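Local coordinates for PDZ domain protein (Parabacteroides distasonis, PDB 4L8N), which is of unknown function but carries PDZ domains and a DUF4136 domain and binds a magnesium ion, at residues Asp98-Lys101 with Ser102-Thr106; Ser112-Ala115 with Met116-Leu119; Asp351-Ala354 with Glu355-Ser358. All blocks are in the same frame, centred on the assembly; numbering follows the deposited sequence.

Interaction 1: Asp98-Lys101 with Ser102-Thr106; sequences DCKK and SNAIT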
# COMPACT_ATOMS: atom_id res chain seq x y z
N ASP A 98 -21.65 36.90 3.06
CA ASP A 98 -21.92 37.01 1.64
C ASP A 98 -23.37 36.63 1.44
O ASP A 98 -23.77 35.47 1.64
CB ASP A 98 -20.92 36.20 0.80
CG ASP A 98 -19.48 36.64 1.00
OD1 ASP A 98 -19.21 37.87 0.87
OD2 ASP A 98 -18.63 35.77 1.31
N CYS A 99 -24.17 37.65 1.13
CA CYS A 99 -25.61 37.54 1.00
C CYS A 99 -26.06 37.75 -0.42
O CYS A 99 -25.42 38.48 -1.17
CB CYS A 99 -26.27 38.53 1.95
SG CYS A 99 -25.44 38.68 3.56
N LYS A 100 -27.18 37.11 -0.77
CA LYS A 100 -27.83 37.24 -2.07
C LYS A 100 -29.35 37.09 -1.90
O LYS A 100 -29.80 36.48 -0.93
CB LYS A 100 -27.29 36.21 -3.09
CG LYS A 100 -27.53 34.74 -2.72
CD LYS A 100 -27.29 33.78 -3.89
CE LYS A 100 -28.46 33.66 -4.83
NZ LYS A 100 -28.42 32.39 -5.60
N LYS A 101 -30.13 37.62 -2.85
CA LYS A 101 -31.59 37.48 -2.81
C LYS A 101 -31.95 36.03 -3.17
O LYS A 101 -31.26 35.42 -3.98
CB LYS A 101 -32.26 38.49 -3.74
CG LYS A 101 -32.14 39.94 -3.26
CD LYS A 101 -32.95 40.91 -4.12
CE LYS A 101 -34.44 40.86 -3.86
NZ LYS A 101 -35.22 41.05 -5.12
N SER A 102 -32.99 35.46 -2.52
CA SER A 102 -33.42 34.06 -2.72
C SER A 102 -33.70 33.70 -4.18
O SER A 102 -33.45 32.56 -4.56
CB SER A 102 -34.67 33.75 -1.89
OG SER A 102 -35.71 34.69 -2.16
N ASN A 103 -34.21 34.65 -4.99
CA ASN A 103 -34.57 34.47 -6.40
C ASN A 103 -33.43 34.88 -7.41
O ASN A 103 -33.67 34.88 -8.62
CB ASN A 103 -35.84 35.28 -6.71
CG ASN A 103 -35.68 36.78 -6.54
OD1 ASN A 103 -34.94 37.27 -5.68
ND2 ASN A 103 -36.39 37.55 -7.35
N ALA A 104 -32.22 35.21 -6.90
CA ALA A 104 -31.08 35.63 -7.73
C ALA A 104 -30.29 34.45 -8.30
O ALA A 104 -30.02 33.47 -7.59
CB ALA A 104 -30.15 36.53 -6.93
N ILE A 105 -29.99 34.54 -9.60
CA ILE A 105 -29.14 33.61 -10.33
C ILE A 105 -27.92 34.43 -10.67
O ILE A 105 -28.04 35.46 -11.34
CB ILE A 105 -29.83 32.92 -11.56
CG1 ILE A 105 -31.07 32.09 -11.16
CG2 ILE A 105 -28.83 32.04 -12.35
CD1 ILE A 105 -30.86 30.88 -10.13
N THR A 106 -26.77 34.02 -10.13
CA THR A 106 -25.53 34.75 -10.32
C THR A 106 -24.80 34.26 -11.56
O THR A 106 -25.04 33.14 -12.04
CB THR A 106 -24.62 34.61 -9.08
OG1 THR A 106 -24.15 33.28 -8.98
CG2 THR A 106 -25.30 35.03 -7.80
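A type I beta turn from Lys-101 to Ala-104 bends the chain at the end of strand 91-101, and Ala-104 N closes it with a hydrogen bond of 3.1 Å to Lys-101 O (N-H...O angle 161°). The side chain of Lys-100 makes a second tie on the inside of this bend. Its CG stands between the backbone N and the carbonyl carbon (chi1 63°), and a kink at chi3 brings the amine to the backbone of Ala-104. There Lys-100 NZ gives a hydrogen bond of 2.8 Å to Ala-104 O, tilted 32° from the carbonyl plane. Lys-100 CE lies 3.9 Å from Ala-104 CB. The same amine also bonds Gln-109 OE1, which takes the N-H of Thr-106 as well. The turn leads out of the six-stranded antiparallel sheet that belongs, in all likelihood, to the N-terminal PDZ domain: strand 91-101 pairs with strand 8-18 there, while strand 104-105 pairs with strand 312-315 of a three-stranded sheet. The side chains of Lys-101 and Asn-103 run alongside each other from the turn. Lys-101 CB is 3.5 Å from Asn-103 OD1. Ala-104 is buried, with its methyl against Ser-313 and Val-323. Thr-106 then takes the N-cap position of helix 107-113.

Interaction 2: Ser112-Ala115 with Met116-Leu119; sequences SAYA and MYSL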
# COMPACT_ATOMS: atom_id res chain seq x y z
N SER A 112 -21.34 27.76 -14.48
CA SER A 112 -21.38 26.33 -14.18
C SER A 112 -22.46 25.63 -14.99
O SER A 112 -22.21 24.53 -15.49
CB SER A 112 -21.62 26.11 -12.70
OG SER A 112 -20.38 26.11 -12.01
N ALA A 113 -23.65 26.27 -15.16
CA ALA A 113 -24.77 25.72 -15.92
C ALA A 113 -24.47 25.66 -17.43
O ALA A 113 -24.88 24.71 -18.10
CB ALA A 113 -26.03 26.52 -15.66
N TYR A 114 -23.76 26.66 -17.97
CA TYR A 114 -23.40 26.69 -19.39
C TYR A 114 -21.90 26.29 -19.62
O TYR A 114 -21.30 26.69 -20.61
CB TYR A 114 -23.67 28.10 -19.96
CG TYR A 114 -25.12 28.42 -20.24
CD1 TYR A 114 -25.70 28.07 -21.46
CD2 TYR A 114 -25.86 29.19 -19.36
CE1 TYR A 114 -27.01 28.43 -21.76
CE2 TYR A 114 -27.19 29.54 -19.64
CZ TYR A 114 -27.76 29.16 -20.84
OH TYR A 114 -29.05 29.50 -21.14
N ALA A 115 -21.33 25.45 -18.73
CA ALA A 115 -19.92 25.03 -18.75
C ALA A 115 -19.48 24.32 -20.05
O ALA A 115 -18.30 24.36 -20.41
CB ALA A 115 -19.62 24.12 -17.57
N MSE A 116 -20.41 23.71 -20.77
CA MSE A 116 -20.00 23.00 -21.95
C MSE A 116 -19.74 23.92 -23.13
O MSE A 116 -19.16 23.48 -24.12
CB MSE A 116 -20.94 21.86 -22.25
CG MSE A 116 -20.57 20.65 -21.39
SE MSE A 116 -21.84 19.26 -21.56
CE MSE A 116 -21.83 18.61 -19.63
N TYR A 117 -19.95 25.23 -22.96
CA TYR A 117 -19.49 26.20 -23.93
C TYR A 117 -17.95 26.21 -23.86
O TYR A 117 -17.27 26.41 -24.87
CB TYR A 117 -20.01 27.61 -23.60
CG TYR A 117 -21.44 27.95 -23.94
CD1 TYR A 117 -22.04 27.49 -25.11
CD2 TYR A 117 -22.14 28.89 -23.19
CE1 TYR A 117 -23.33 27.88 -25.48
CE2 TYR A 117 -23.43 29.30 -23.55
CZ TYR A 117 -24.02 28.78 -24.68
OH TYR A 117 -25.30 29.15 -25.01
N SER A 118 -17.42 26.03 -22.61
CA SER A 118 -15.99 26.09 -22.34
C SER A 118 -15.51 25.12 -21.26
O SER A 118 -15.13 25.57 -20.17
CB SER A 118 -15.63 27.52 -21.95
OG SER A 118 -14.22 27.68 -22.01
N LEU A 119 -15.45 23.80 -21.57
CA LEU A 119 -14.96 22.77 -20.63
C LEU A 119 -13.49 22.98 -20.31
O LEU A 119 -13.04 22.61 -19.24
CB LEU A 119 -15.17 21.35 -21.16
CG LEU A 119 -16.55 20.74 -21.00
CD1 LEU A 119 -16.52 19.27 -21.40
CD2 LEU A 119 -17.05 20.83 -19.56
O HOH W 1 -23.21 22.62 -19.37
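Ala-115 O accepts the shortest backbone bond here, from Ser-118 N at 2.9 Å. The bond is bent, and the donor stands above the carbonyl plane. One step earlier, Tyr-117 N bonds Tyr-114 O at 3.1 Å, and this bond is straighter. Both bonds span three residues, as in a 3-10 turn. The chain leaves helix 107-113 at Tyr-114, the first residue with non-helical backbone angles, and tightens into this turn. A water donates to Ala-113 O and weakly accepts from Met-116 N, which also gives a hydrogen bond to Tyr-361 OH.

The rings of Tyr-114 and Tyr-117 project from the turn in the same direction, one alongside the other. Both have CG beside the backbone N and anti to the carbonyl carbon, with chi1 near -80°, which sends the two rings off together. The ring planes differ by only 9°, but the rings are displaced along them, with little overlap and centroids 5.3 Å apart. The touch is made by Tyr-114 CD1 and Tyr-117 CE2 at 3.3 Å. Tyr-117 OH lies 3.7 Å from Tyr-114 CE1. Tyr-361 and Phe-364 of helix 354-367 meet these rings edge-to-face, Tyr-361 both and Phe-364 that of Tyr-117, which joins the turn to that helix.

Ser-118 OG bonds Tyr-420 OH and Thr-121 OG1, and Tyr-117 O accepts from Trp-390 NE1. The chemistry is thus divided: the turn satisfies part of its own backbone, nearby side chains take up further polar groups, and the tyrosine rings join a buried aromatic cluster.

Interaction 3: Asp351-Ala354 with Glu355-Ser358; sequences DHSA and EEFS
Glu-356 reaches back from the first turn of helix 354-367 to the residues that lead into it. Its CB lies 3.4 Å from Ser-353 O. CG, set beside the backbone N of Glu-356 (chi1 -81°), passes 3.4 Å from Ser-353 OG. The extended chain beyond puts CD 3.7 Å from Ser-353 N and brings the carboxylate to the backbone of Ser-353 and the ring of His-352. There OE2 accepts Ser-353 N at 3.0 Å, with the donor above the carboxylate plane. OE1 takes a weak hydrogen bond of 3.3 Å from His-352 ND1, near the plane of the imidazole. Carboxylate and ring stand almost at right angles, 82° apart.

Ser-353 returns the bond. Its OG accepts Glu-356 N at 3.0 Å. The two residues therefore form a capping box, the side chain of each answering the backbone N-H of the other at the helix start. The regular bonds Phe-357 N to Ser-353 O and Ser-358 N to Ala-354 O follow. The carboxylate may also be favoured by the positive end of the helix dipole.

His-352 CB sits over one face of the Phe-357 ring, 4.0 Å from its centroid, a CH-pi contact. The imidazole turns its edge to the ring in a T-shaped pair, with the planes at 80° and His-352 CD2 3.9 Å from Phe-357 CZ. The cap lies at the surface, where the loop after strand 348-349 runs into helix 354-367, while the buried Phe-357 ring packs on Leu-319, Leu-408 and Phe-411 and on Tyr-114, just beyond helix 107-113.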
# COMPACT_ATOMS: atom_id res chain seq x y z
N ASP A 351 -35.91 37.67 -23.54
CA ASP A 351 -37.30 37.42 -23.11
C ASP A 351 -37.76 35.94 -23.34
O ASP A 351 -38.82 35.70 -23.92
CB ASP A 351 -38.26 38.43 -23.79
CG ASP A 351 -38.22 38.51 -25.32
OD1 ASP A 351 -37.23 38.00 -25.92
OD2 ASP A 351 -39.16 39.10 -25.92
N HIS A 352 -36.99 34.97 -22.82
CA HIS A 352 -37.28 33.54 -22.93
C HIS A 352 -37.41 32.89 -21.56
O HIS A 352 -36.87 33.40 -20.59
CB HIS A 352 -36.18 32.81 -23.73
CG HIS A 352 -35.90 33.43 -25.05
ND1 HIS A 352 -36.74 33.22 -26.13
CD2 HIS A 352 -34.88 34.23 -25.43
CE1 HIS A 352 -36.21 33.91 -27.13
NE2 HIS A 352 -35.09 34.53 -26.76
N SER A 353 -38.12 31.75 -21.49
CA SER A 353 -38.29 30.98 -20.25
C SER A 353 -37.02 30.18 -19.96
O SER A 353 -36.18 30.04 -20.84
CB SER A 353 -39.49 30.04 -20.35
OG SER A 353 -39.17 28.80 -20.96
N ALA A 354 -36.93 29.63 -18.75
CA ALA A 354 -35.82 28.78 -18.35
C ALA A 354 -35.77 27.50 -19.20
O ALA A 354 -34.67 27.07 -19.55
CB ALA A 354 -35.94 28.44 -16.87
N GLU A 355 -36.95 26.92 -19.54
CA GLU A 355 -37.00 25.70 -20.36
C GLU A 355 -36.69 26.00 -21.82
O GLU A 355 -36.12 25.14 -22.49
CB GLU A 355 -38.32 24.94 -20.22
CG GLU A 355 -38.20 23.71 -19.32
CD GLU A 355 -37.04 22.77 -19.61
OE1 GLU A 355 -36.93 22.29 -20.76
OE2 GLU A 355 -36.23 22.52 -18.69
N GLU A 356 -37.02 27.22 -22.30
CA GLU A 356 -36.68 27.68 -23.65
C GLU A 356 -35.14 27.70 -23.81
O GLU A 356 -34.63 27.26 -24.84
CB GLU A 356 -37.25 29.08 -23.92
CG GLU A 356 -38.72 29.12 -24.30
CD GLU A 356 -39.14 30.48 -24.81
OE1 GLU A 356 -38.94 30.76 -26.02
OE2 GLU A 356 -39.64 31.29 -24.00
N PHE A 357 -34.43 28.19 -22.76
CA PHE A 357 -32.98 28.32 -22.69
C PHE A 357 -32.33 26.97 -22.52
O PHE A 357 -31.36 26.67 -23.23
CB PHE A 357 -32.56 29.28 -21.55
CG PHE A 357 -32.57 30.76 -21.85
CD1 PHE A 357 -31.80 31.29 -22.89
CD2 PHE A 357 -33.29 31.65 -21.05
CE1 PHE A 357 -31.79 32.67 -23.15
CE2 PHE A 357 -33.27 33.03 -21.31
CZ PHE A 357 -32.52 33.53 -22.36
N SER A 358 -32.86 26.15 -21.59
CA SER A 358 -32.37 24.81 -21.29
C SER A 358 -32.41 23.91 -22.53
O SER A 358 -31.39 23.30 -22.85
CB SER A 358 -33.17 24.20 -20.15
OG SER A 358 -32.50 23.05 -19.63

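From the N terminus, interaction 1 comes first and closes the turn between strand 91-101 of the PDZ sheet and strand 104-105 of the small three-stranded sheet. Helix 107-113 follows directly, and interaction 2 closes the turn at its end, on the way to strand 123-135 of the large mixed sheet. Much later, interaction 3 starts helix 354-367 after strand 348-349, at the edge of that same sheet. The three are in series; none nests within or crosses another. Interactions 2 and 3 meet in space where Tyr-114 OH packs 3.5 Å from Phe-357 CB. Interaction 1 touches neither, its centre lying about 20 Å from that of interaction 3.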